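Local coordinates for protein glycosyl transferase (Staphylococcus aureus, PDB 5U02) that belongs to the TarS family of glycosyl transferases and carries a linker domain followed by two E-set (immunoglobulin-like) domains, here assembled as three protein chains, at residues K140-K145 / V152-L157; I162-Y167 / S187-K192; Y167-K172 / K192-N197; I212-L217 / E227-N232. All coordinates share one frame; numbering follows the deposited sequence.

Interaction 1 of 4, residues K140-K145 / V152-L157; sequences KMTAFK and VTELTL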
# COMPACT_ATOMS: atom_id res chain seq x y z
N LYS A 140 -1.94 -20.50 -5.63
CA LYS A 140 -1.42 -21.57 -4.79
C LYS A 140 -0.80 -20.94 -3.55
O LYS A 140 -0.02 -19.99 -3.65
CB LYS A 140 -0.40 -22.43 -5.54
CG LYS A 140 0.18 -23.55 -4.68
CD LYS A 140 1.44 -24.18 -5.26
CE LYS A 140 1.78 -25.46 -4.50
NZ LYS A 140 2.77 -26.32 -5.20
N MET A 141 -1.17 -21.45 -2.37
CA MET A 141 -0.61 -20.96 -1.11
C MET A 141 0.73 -21.66 -0.92
O MET A 141 0.79 -22.81 -0.48
CB MET A 141 -1.57 -21.24 0.04
CG MET A 141 -1.15 -20.64 1.38
SD MET A 141 -2.31 -21.04 2.71
CE MET A 141 -2.13 -22.82 2.78
N THR A 142 1.81 -20.96 -1.26
CA THR A 142 3.14 -21.57 -1.25
C THR A 142 3.86 -21.44 0.09
O THR A 142 4.89 -22.09 0.27
CB THR A 142 4.01 -20.97 -2.37
OG1 THR A 142 3.75 -19.57 -2.49
CG2 THR A 142 3.71 -21.65 -3.70
N ALA A 143 3.36 -20.63 1.02
CA ALA A 143 3.90 -20.60 2.37
C ALA A 143 2.80 -20.20 3.34
O ALA A 143 1.90 -19.43 2.99
CB ALA A 143 5.09 -19.65 2.51
N PHE A 144 2.88 -20.73 4.56
CA PHE A 144 1.99 -20.30 5.64
C PHE A 144 2.66 -20.58 6.98
O PHE A 144 2.72 -21.74 7.40
CB PHE A 144 0.64 -21.01 5.55
CG PHE A 144 -0.39 -20.49 6.52
CD1 PHE A 144 -0.42 -20.93 7.83
CD2 PHE A 144 -1.32 -19.55 6.11
CE1 PHE A 144 -1.36 -20.45 8.73
CE2 PHE A 144 -2.27 -19.05 7.01
CZ PHE A 144 -2.29 -19.50 8.31
N LYS A 145 3.15 -19.53 7.64
CA LYS A 145 3.72 -19.62 8.98
C LYS A 145 3.00 -18.66 9.91
O LYS A 145 2.48 -17.63 9.47
CB LYS A 145 5.22 -19.29 8.98
CG LYS A 145 6.03 -19.96 7.88
CD LYS A 145 6.17 -21.46 8.10
CE LYS A 145 7.28 -22.03 7.23
NZ LYS A 145 7.33 -23.52 7.25
N VAL A 152 2.34 -15.14 8.49
CA VAL A 152 3.05 -14.88 7.24
C VAL A 152 2.58 -15.91 6.23
O VAL A 152 2.79 -17.12 6.43
CB VAL A 152 4.57 -14.93 7.42
CG1 VAL A 152 5.28 -14.57 6.11
CG2 VAL A 152 5.00 -14.00 8.54
N THR A 153 1.95 -15.45 5.16
CA THR A 153 1.48 -16.35 4.12
C THR A 153 1.90 -15.82 2.76
O THR A 153 1.89 -14.61 2.51
CB THR A 153 -0.05 -16.55 4.17
OG1 THR A 153 -0.43 -17.58 3.26
CG2 THR A 153 -0.79 -15.28 3.81
N GLU A 154 2.30 -16.75 1.89
CA GLU A 154 2.72 -16.44 0.53
C GLU A 154 1.74 -17.07 -0.44
O GLU A 154 1.47 -18.28 -0.36
CB GLU A 154 4.14 -16.95 0.27
CG GLU A 154 4.70 -16.60 -1.09
CD GLU A 154 6.03 -17.27 -1.34
OE1 GLU A 154 6.04 -18.50 -1.58
OE2 GLU A 154 7.07 -16.58 -1.26
N LEU A 155 1.18 -16.26 -1.33
CA LEU A 155 0.26 -16.73 -2.36
C LEU A 155 0.92 -16.54 -3.72
O LEU A 155 1.36 -15.43 -4.04
CB LEU A 155 -1.07 -15.99 -2.30
CG LEU A 155 -1.79 -16.12 -0.95
CD1 LEU A 155 -3.11 -15.38 -0.99
CD2 LEU A 155 -2.00 -17.58 -0.60
N THR A 156 0.98 -17.61 -4.51
CA THR A 156 1.62 -17.58 -5.81
C THR A 156 0.56 -17.69 -6.90
O THR A 156 -0.21 -18.66 -6.93
CB THR A 156 2.65 -18.71 -5.95
OG1 THR A 156 3.68 -18.52 -4.97
CG2 THR A 156 3.27 -18.70 -7.33
N LEU A 157 0.50 -16.69 -7.78
CA LEU A 157 -0.36 -16.75 -8.96
C LEU A 157 0.35 -17.59 -10.01
O LEU A 157 1.26 -17.11 -10.69
CB LEU A 157 -0.65 -15.35 -9.48
CG LEU A 157 -1.12 -14.28 -8.49
CD1 LEU A 157 -1.57 -13.04 -9.24
CD2 LEU A 157 -2.22 -14.83 -7.62
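A classic beta bulge interrupts the antiparallel hairpin of strands 138-146 and 150-159 in the first E-set domain: Thr142 and Ala143 of one strand both face Glu154 of the other. Glu154 O is shared by the two bulge amides, Thr142 N at 2.8 Å and Ala143 N at 3.3 Å, both weak bonds. In return Glu154 N reaches Ala143 O at 2.9 Å from above the carbonyl plane, 43° out of it. A second donor, Thr153 OG1, lies in that plane 3.0 Å from Ala143 O, leaving this carbonyl gripped by one amide and one hydroxyl. Regular pairing flanks the bulge, with Lys140-Thr156 and Lys145-Val152 each forming a hydrogen-bonded pair. The hydroxyl oxygen of Thr153 also meets the edge of the Phe144 ring, with Thr153 OG1 3.6 Å from Phe144 CD2. Along this buried face Leu155 CD2 lies 3.7 Å from Met141 CB. Met141 is also bonded through its backbone to Gln233 and Asn235, and Leu155 to Tyr194 on the neighbouring strand 193-199. The bulge turns Thr142 toward the partner strand, and its chi1 of 39° sets OG1 between the backbone N and the carbonyl carbon. From there Thr142 OG1 donates to Glu154 OE1 at 2.7 Å, meeting the carboxylate on its anti side and 17° out of plane. Glu154 OE2 is bonded to Tyr206 OH of the second subunit, which ties the bulge to the assembly. The Thr156 and Thr142 side chains cross at about a right angle, their hydroxyls hydrogen-bonded, Thr156 OG1 to Thr142 OG1 at 2.7 Å.

Interaction 2 of 4, residues I162-Y167 / S187-K192; sequences IGEGHY and SVNANK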
# COMPACT_ATOMS: atom_id res chain seq x y z
N ILE A 162 -2.31 -11.69 -17.29
CA ILE A 162 -1.80 -10.33 -17.26
C ILE A 162 -0.58 -10.28 -16.35
O ILE A 162 -0.60 -10.82 -15.24
CB ILE A 162 -2.87 -9.31 -16.83
CG1 ILE A 162 -2.25 -7.92 -16.67
CG2 ILE A 162 -3.57 -9.77 -15.58
CD1 ILE A 162 -3.25 -6.78 -16.48
N GLY A 163 0.47 -9.62 -16.83
CA GLY A 163 1.74 -9.60 -16.14
C GLY A 163 1.74 -8.74 -14.90
O GLY A 163 0.85 -7.91 -14.66
N GLU A 164 2.78 -8.95 -14.10
CA GLU A 164 2.96 -8.24 -12.84
C GLU A 164 2.94 -6.73 -13.06
O GLU A 164 3.44 -6.22 -14.07
CB GLU A 164 4.29 -8.66 -12.21
CG GLU A 164 4.38 -8.54 -10.70
CD GLU A 164 4.50 -7.11 -10.22
OE1 GLU A 164 4.02 -6.81 -9.11
OE2 GLU A 164 5.07 -6.28 -10.96
N GLY A 165 2.35 -6.01 -12.10
CA GLY A 165 2.43 -4.57 -12.06
C GLY A 165 1.19 -3.83 -12.51
O GLY A 165 1.02 -2.66 -12.15
N HIS A 166 0.32 -4.47 -13.29
CA HIS A 166 -0.87 -3.80 -13.81
C HIS A 166 -2.12 -4.11 -13.00
O HIS A 166 -3.20 -3.63 -13.35
CB HIS A 166 -1.07 -4.18 -15.28
CG HIS A 166 0.14 -3.91 -16.13
ND1 HIS A 166 0.55 -2.63 -16.44
CD2 HIS A 166 1.02 -4.75 -16.72
CE1 HIS A 166 1.64 -2.70 -17.19
NE2 HIS A 166 1.94 -3.97 -17.38
N TYR A 167 -1.99 -4.89 -11.93
CA TYR A 167 -3.11 -5.20 -11.05
C TYR A 167 -2.66 -5.02 -9.61
O TYR A 167 -1.47 -4.96 -9.31
CB TYR A 167 -3.61 -6.64 -11.28
CG TYR A 167 -2.52 -7.68 -11.18
CD1 TYR A 167 -2.29 -8.34 -9.98
CD2 TYR A 167 -1.73 -8.00 -12.27
CE1 TYR A 167 -1.29 -9.30 -9.88
CE2 TYR A 167 -0.73 -8.96 -12.18
CZ TYR A 167 -0.52 -9.60 -10.98
OH TYR A 167 0.47 -10.55 -10.87
N SER A 187 2.75 -7.05 1.65
CA SER A 187 3.97 -6.66 2.35
C SER A 187 5.17 -6.59 1.41
O SER A 187 6.00 -5.68 1.54
CB SER A 187 4.27 -7.63 3.48
OG SER A 187 3.25 -7.60 4.47
N VAL A 188 5.26 -7.53 0.47
CA VAL A 188 6.32 -7.58 -0.52
C VAL A 188 5.91 -8.61 -1.56
O VAL A 188 5.16 -9.55 -1.25
CB VAL A 188 7.68 -7.94 0.12
CG1 VAL A 188 7.67 -9.38 0.64
CG2 VAL A 188 8.82 -7.75 -0.87
N ASN A 189 6.37 -8.46 -2.80
CA ASN A 189 6.15 -9.52 -3.77
C ASN A 189 7.41 -9.73 -4.60
O ASN A 189 8.11 -8.77 -4.94
CB ASN A 189 4.93 -9.26 -4.67
CG ASN A 189 5.13 -8.12 -5.64
OD1 ASN A 189 5.01 -6.95 -5.27
ND2 ASN A 189 5.40 -8.46 -6.89
N ALA A 190 7.71 -11.00 -4.86
CA ALA A 190 8.82 -11.41 -5.71
C ALA A 190 8.22 -12.11 -6.92
O ALA A 190 7.72 -13.23 -6.81
CB ALA A 190 9.77 -12.33 -4.95
N ASN A 191 8.27 -11.43 -8.07
CA ASN A 191 7.56 -11.85 -9.28
C ASN A 191 6.09 -12.05 -8.88
O ASN A 191 5.49 -11.14 -8.29
CB ASN A 191 8.26 -13.06 -9.89
CG ASN A 191 9.63 -12.71 -10.44
OD1 ASN A 191 9.76 -12.31 -11.60
ND2 ASN A 191 10.67 -12.86 -9.62
N LYS A 192 5.49 -13.21 -9.14
CA LYS A 192 4.09 -13.45 -8.79
C LYS A 192 3.94 -14.21 -7.48
O LYS A 192 2.95 -14.92 -7.27
CB LYS A 192 3.38 -14.18 -9.93
CG LYS A 192 3.09 -13.32 -11.15
CD LYS A 192 2.48 -14.18 -12.25
CE LYS A 192 2.10 -13.36 -13.48
NZ LYS A 192 0.96 -12.45 -13.20
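The carboxylate of Glu164 and the amide of Asn189 approach from opposite directions with their planes 20° apart, while the Tyr167 ring is met obliquely by the ammonium group of Lys192. A further ring, Phe160, packs edge-to-face with Tyr167. These groups join a type II beta turn, Gly163 to His166, in the loop before strand 168-175 to the end of strand 181-190 and the turn that follows it. Asn189 ND2 gives Glu164 OE1 a weak bond at 3.1 Å; its straighter bond runs to Asn191 O at 3.0 Å, in the planes of both the amide and the carbonyl, and probably fixes the rotation of the amide. The stronger partner of Glu164 OE1 is Arg170 of the second subunit, a salt bridge, while Gly165 O accepts from Gln220 of that subunit, so this turn forms part of a subunit interface. The Lys192 chain runs extended until a bend at chi4 (-68°) brings NZ to two oxygens. One is the backbone Ile162 O, at 3.0 Å from Lys192 NZ; the other is the hydroxyl of Tyr167, which also bonds Tyr194 and accepts from Lys192 NZ at 3.0 Å.

Interaction 3 of 4, residues Y167-K172 / K192-N197; sequences YDVRLK and KQYRFN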
# COMPACT_ATOMS: atom_id res chain seq x y z
N TYR A 167 -1.99 -4.89 -11.93
CA TYR A 167 -3.11 -5.20 -11.05
C TYR A 167 -2.66 -5.02 -9.61
O TYR A 167 -1.47 -4.96 -9.31
CB TYR A 167 -3.61 -6.64 -11.28
CG TYR A 167 -2.52 -7.68 -11.18
CD1 TYR A 167 -2.29 -8.34 -9.98
CD2 TYR A 167 -1.73 -8.00 -12.27
CE1 TYR A 167 -1.29 -9.30 -9.88
CE2 TYR A 167 -0.73 -8.96 -12.18
CZ TYR A 167 -0.52 -9.60 -10.98
OH TYR A 167 0.47 -10.55 -10.87
N ASP A 168 -3.64 -4.91 -8.72
CA ASP A 168 -3.39 -4.84 -7.29
C ASP A 168 -3.96 -6.09 -6.62
O ASP A 168 -4.93 -6.68 -7.10
CB ASP A 168 -4.02 -3.59 -6.66
CG ASP A 168 -3.50 -2.31 -7.27
OD1 ASP A 168 -2.41 -2.32 -7.88
OD2 ASP A 168 -4.18 -1.27 -7.14
N VAL A 169 -3.35 -6.48 -5.50
CA VAL A 169 -3.79 -7.64 -4.74
C VAL A 169 -3.85 -7.26 -3.27
O VAL A 169 -3.02 -6.48 -2.77
CB VAL A 169 -2.87 -8.87 -4.95
CG1 VAL A 169 -2.72 -9.18 -6.43
CG2 VAL A 169 -1.51 -8.66 -4.30
N ARG A 170 -4.86 -7.78 -2.58
CA ARG A 170 -4.98 -7.67 -1.13
C ARG A 170 -5.40 -9.02 -0.59
O ARG A 170 -6.01 -9.82 -1.30
CB ARG A 170 -6.01 -6.61 -0.70
CG ARG A 170 -5.75 -5.22 -1.23
CD ARG A 170 -6.59 -4.18 -0.49
NE ARG A 170 -8.02 -4.26 -0.80
CZ ARG A 170 -8.95 -3.54 -0.18
NH1 ARG A 170 -8.59 -2.69 0.78
NH2 ARG A 170 -10.23 -3.66 -0.51
N LEU A 171 -5.06 -9.28 0.67
CA LEU A 171 -5.53 -10.48 1.35
C LEU A 171 -6.84 -10.16 2.05
O LEU A 171 -6.94 -9.17 2.78
CB LEU A 171 -4.49 -10.98 2.35
CG LEU A 171 -4.77 -12.39 2.88
CD1 LEU A 171 -4.89 -13.35 1.72
CD2 LEU A 171 -3.66 -12.84 3.80
N LYS A 172 -7.86 -10.99 1.82
CA LYS A 172 -9.19 -10.73 2.34
C LYS A 172 -9.58 -11.81 3.33
O LYS A 172 -9.52 -13.01 3.02
CB LYS A 172 -10.21 -10.68 1.20
CG LYS A 172 -11.63 -10.40 1.65
CD LYS A 172 -12.55 -10.36 0.44
CE LYS A 172 -13.98 -10.07 0.83
NZ LYS A 172 -14.84 -10.11 -0.37
N LYS A 192 5.49 -13.21 -9.14
CA LYS A 192 4.09 -13.45 -8.79
C LYS A 192 3.94 -14.21 -7.48
O LYS A 192 2.95 -14.92 -7.27
CB LYS A 192 3.38 -14.18 -9.93
CG LYS A 192 3.09 -13.32 -11.15
CD LYS A 192 2.48 -14.18 -12.25
CE LYS A 192 2.10 -13.36 -13.48
NZ LYS A 192 0.96 -12.45 -13.20
N GLN A 193 4.91 -14.08 -6.58
CA GLN A 193 4.80 -14.58 -5.22
C GLN A 193 4.48 -13.40 -4.31
O GLN A 193 5.30 -12.49 -4.16
CB GLN A 193 6.09 -15.25 -4.77
CG GLN A 193 6.51 -16.44 -5.61
CD GLN A 193 7.88 -16.93 -5.24
OE1 GLN A 193 8.03 -17.97 -4.59
NE2 GLN A 193 8.90 -16.20 -5.65
N TYR A 194 3.30 -13.42 -3.69
CA TYR A 194 2.80 -12.29 -2.91
C TYR A 194 2.76 -12.66 -1.43
O TYR A 194 2.05 -13.59 -1.04
CB TYR A 194 1.42 -11.87 -3.43
CG TYR A 194 1.48 -11.28 -4.83
CD1 TYR A 194 1.47 -12.11 -5.95
CD2 TYR A 194 1.59 -9.91 -5.02
CE1 TYR A 194 1.54 -11.58 -7.22
CE2 TYR A 194 1.66 -9.37 -6.28
CZ TYR A 194 1.63 -10.21 -7.38
OH TYR A 194 1.70 -9.69 -8.65
N ARG A 195 3.51 -11.92 -0.61
CA ARG A 195 3.69 -12.21 0.80
C ARG A 195 2.93 -11.21 1.66
O ARG A 195 3.07 -9.99 1.47
CB ARG A 195 5.18 -12.19 1.17
CG ARG A 195 5.45 -12.23 2.66
CD ARG A 195 6.94 -12.28 2.91
NE ARG A 195 7.51 -13.52 2.39
CZ ARG A 195 8.11 -14.44 3.13
NH1 ARG A 195 8.25 -14.25 4.43
NH2 ARG A 195 8.59 -15.53 2.56
N PHE A 196 2.16 -11.71 2.61
CA PHE A 196 1.35 -10.88 3.50
C PHE A 196 1.75 -11.16 4.94
O PHE A 196 1.74 -12.32 5.38
CB PHE A 196 -0.14 -11.15 3.30
CG PHE A 196 -0.64 -10.81 1.92
CD1 PHE A 196 -0.53 -11.72 0.87
CD2 PHE A 196 -1.20 -9.57 1.67
CE1 PHE A 196 -0.99 -11.40 -0.40
CE2 PHE A 196 -1.66 -9.24 0.41
CZ PHE A 196 -1.56 -10.15 -0.63
N ASN A 197 2.13 -10.10 5.66
CA ASN A 197 2.34 -10.15 7.11
C ASN A 197 1.05 -9.67 7.77
O ASN A 197 0.71 -8.49 7.67
CB ASN A 197 3.52 -9.29 7.54
CG ASN A 197 4.83 -9.72 6.90
OD1 ASN A 197 5.06 -10.90 6.67
ND2 ASN A 197 5.69 -8.75 6.62
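Strands 168-172 and 193-197 run in roughly the same direction, their axes 8.4 Å apart and crossing at -43°, too far for backbone pairing, so the contact is made by side chains, with the Leu171 backbone N also against the Phe196 ring. Tyr167, Val169 and Leu171 point toward Tyr194 and Phe196. At one end the two tyrosine hydroxyls share a hydrogen bond, Tyr167 OH to Tyr194 OH at 2.7 Å; Tyr167 OH lies near the plane of the Tyr194 ring, at its edge. The bond from Lys192 adds a second partner to this buried hydroxyl of Tyr167. Beside it Val169 packs against both Tyr194 and Phe196. With chi1 at -54°, CG2 falls between the backbone N and the carbonyl carbon and points at the ring, Val169 CG2 lying 3.4 Å from Tyr194 CD2 and 4.0 Å from Phe196 CZ. Its other branch, CG1, sits over a face of Tyr194 and in the plane of the Tyr167 ring at its edge. Leu171 makes a CH-pi contact, its CB over one face of Phe196 and 3.8 Å from the ring centroid. The CD2 branch of Leu171 continues along to Phe196 CB at 3.9 Å. Val219 and Val215 of strand 212-221 back Val169 and Leu171. Outward-pointing Arg170 instead bridges to Glu218 and to Glu164 of the third subunit. Side chains from two layers meeting over an aromatic and aliphatic interior are consistent with the beta sandwich of an immunoglobulin-like (E-set) domain.

Interaction 4 of 4, residues I212-L217 / E227-N232; sequences IWDVFL and EVRVGN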
# COMPACT_ATOMS: atom_id res chain seq x y z
N ILE A 212 -15.68 -17.70 12.35
CA ILE A 212 -15.11 -18.29 11.14
C ILE A 212 -14.72 -17.16 10.19
O ILE A 212 -15.56 -16.35 9.79
CB ILE A 212 -16.09 -19.25 10.47
CG1 ILE A 212 -16.47 -20.38 11.43
CG2 ILE A 212 -15.49 -19.82 9.20
CD1 ILE A 212 -17.61 -21.27 10.92
N TRP A 213 -13.44 -17.14 9.80
CA TRP A 213 -12.91 -16.17 8.85
C TRP A 213 -12.30 -16.95 7.69
O TRP A 213 -11.31 -17.67 7.87
CB TRP A 213 -11.87 -15.26 9.51
CG TRP A 213 -12.42 -14.42 10.64
CD1 TRP A 213 -12.48 -14.77 11.96
CD2 TRP A 213 -12.98 -13.10 10.54
NE1 TRP A 213 -13.05 -13.75 12.68
CE2 TRP A 213 -13.36 -12.72 11.84
CE3 TRP A 213 -13.19 -12.22 9.48
CZ2 TRP A 213 -13.94 -11.48 12.10
CZ3 TRP A 213 -13.77 -10.99 9.75
CH2 TRP A 213 -14.14 -10.63 11.05
N ASP A 214 -12.89 -16.81 6.51
CA ASP A 214 -12.39 -17.50 5.33
C ASP A 214 -11.40 -16.61 4.59
O ASP A 214 -11.56 -15.38 4.57
CB ASP A 214 -13.55 -17.92 4.41
CG ASP A 214 -14.61 -18.75 5.14
OD1 ASP A 214 -14.26 -19.85 5.60
OD2 ASP A 214 -15.79 -18.35 5.17
N VAL A 215 -10.38 -17.22 4.01
CA VAL A 215 -9.28 -16.48 3.39
C VAL A 215 -9.52 -16.39 1.89
O VAL A 215 -9.71 -17.42 1.22
CB VAL A 215 -7.92 -17.14 3.69
CG1 VAL A 215 -6.78 -16.29 3.16
CG2 VAL A 215 -7.76 -17.38 5.19
N PHE A 216 -9.53 -15.17 1.36
CA PHE A 216 -9.60 -14.90 -0.06
C PHE A 216 -8.40 -14.05 -0.48
O PHE A 216 -7.80 -13.34 0.33
CB PHE A 216 -10.88 -14.14 -0.45
CG PHE A 216 -12.15 -14.93 -0.25
CD1 PHE A 216 -12.67 -15.13 1.01
CD2 PHE A 216 -12.85 -15.42 -1.35
CE1 PHE A 216 -13.85 -15.84 1.19
CE2 PHE A 216 -14.04 -16.12 -1.18
CZ PHE A 216 -14.53 -16.33 0.09
N LEU A 217 -8.06 -14.13 -1.77
CA LEU A 217 -7.17 -13.17 -2.40
C LEU A 217 -7.98 -12.31 -3.35
O LEU A 217 -8.61 -12.83 -4.28
CB LEU A 217 -6.04 -13.87 -3.16
CG LEU A 217 -5.08 -12.88 -3.84
CD1 LEU A 217 -4.18 -12.22 -2.80
CD2 LEU A 217 -4.25 -13.54 -4.93
N GLU A 227 -12.50 -12.37 -6.73
CA GLU A 227 -12.45 -12.92 -5.38
C GLU A 227 -12.03 -14.38 -5.52
O GLU A 227 -12.81 -15.21 -6.00
CB GLU A 227 -13.80 -12.78 -4.69
CG GLU A 227 -13.73 -12.59 -3.18
CD GLU A 227 -15.08 -12.77 -2.51
OE1 GLU A 227 -15.19 -12.51 -1.29
OE2 GLU A 227 -16.04 -13.19 -3.20
N VAL A 228 -10.80 -14.69 -5.13
CA VAL A 228 -10.27 -16.04 -5.28
C VAL A 228 -10.14 -16.66 -3.90
O VAL A 228 -9.35 -16.19 -3.07
CB VAL A 228 -8.92 -16.06 -6.02
CG1 VAL A 228 -8.41 -17.49 -6.13
CG2 VAL A 228 -9.07 -15.44 -7.39
N ARG A 229 -10.93 -17.71 -3.64
CA ARG A 229 -10.82 -18.46 -2.40
C ARG A 229 -9.56 -19.31 -2.45
O ARG A 229 -9.28 -19.96 -3.46
CB ARG A 229 -12.07 -19.33 -2.20
CG ARG A 229 -12.11 -20.12 -0.90
CD ARG A 229 -12.80 -19.31 0.18
NE ARG A 229 -13.09 -20.07 1.37
CZ ARG A 229 -12.20 -20.32 2.33
NH1 ARG A 229 -10.95 -19.89 2.21
NH2 ARG A 229 -12.53 -21.03 3.41
N VAL A 230 -8.78 -19.29 -1.37
CA VAL A 230 -7.44 -19.86 -1.40
C VAL A 230 -7.31 -20.99 -0.39
O VAL A 230 -8.03 -21.05 0.62
CB VAL A 230 -6.35 -18.79 -1.15
CG1 VAL A 230 -6.45 -17.67 -2.18
CG2 VAL A 230 -6.45 -18.24 0.25
N GLY A 231 -6.39 -21.90 -0.68
CA GLY A 231 -6.05 -22.97 0.24
C GLY A 231 -6.05 -24.34 -0.39
O GLY A 231 -5.24 -25.19 -0.02
N ASN A 232 -6.96 -24.58 -1.35
CA ASN A 232 -7.10 -25.92 -1.92
C ASN A 232 -5.90 -26.32 -2.77
O ASN A 232 -5.64 -27.52 -2.93
CB ASN A 232 -8.40 -26.02 -2.72
CG ASN A 232 -8.41 -25.16 -3.97
OD1 ASN A 232 -8.13 -25.64 -5.07
ND2 ASN A 232 -8.72 -23.88 -3.81
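Val215 O takes two donors from the opposite segment, the backbone Val230 N at 3.3 Å and the side-chain Arg229 NH1 at 2.9 Å, both weak. The stronger bond of Arg229 NH1 goes to Ile267 O, so this nitrogen ties two backbone carbonyls together. Arg229 NH2 forms a salt bridge with Asp214 OD1 at 3.0 Å. The carboxylate and guanidinium planes stand 42° apart, and Asp214 CB lies over the centre of a guanidinium face. Asp214 OD1 is also bonded by Ser268 OG and by Arg176, and the two arginines, Arg229 and Arg176, would probably keep the aspartate ionised. Strands 212-221 and 224-229 form a beta hairpin within the immunoglobulin-like first E-set domain, and Val230 follows just past the end of the second strand. Regular antiparallel pairing is seen at Leu217 and Val228, where Leu217 N reaches Val228 O at 2.8 Å and Val228 N returns to Leu217 O at 3.0 Å. Next to them Phe216 faces Arg229 in a non-hydrogen-bonded pair. The Phe216 ring is sandwiched: Arg229 CD makes a CH-pi contact over one face, 3.7 Å from the ring centroid, and Glu227 OE1 lies over the opposite face. There the carboxylate is stacked nearly flat, its plane 19° from the ring, while OE1 is held by a salt bridge to Lys172. A bend at chi2 of Arg229 (91°) carries its chain past the ring toward Asp214. On the other side of the hairpin Val230 CG2 packs on Val215 CG1 at 3.5 Å, and Val230 CG1 lies 3.9 Å from Leu217 CB.

In the fold
All four contacts lie in one E-set domain and reach the same curled antiparallel sheet. Interaction 1 comes first along the chain and interaction 4 last, while the segments of interactions 2 and 3 alternate and share Tyr167 and Lys192. Centres of 2 and 3 are about 8 Å apart, those of 1 and 3 about 9 Å. Interaction 4 lies about 12 Å from both 1 and 3, centre to centre; 2 and 4 are farthest apart, about 19 Å, and do not touch. Strand 150-159 pairs with 193-199, and 168-175 with 212-221, while Leu155 and Leu157 meet Leu217 across the interior. Interaction 2 lies at a subunit interface, whereas interaction 4 meets no other chain.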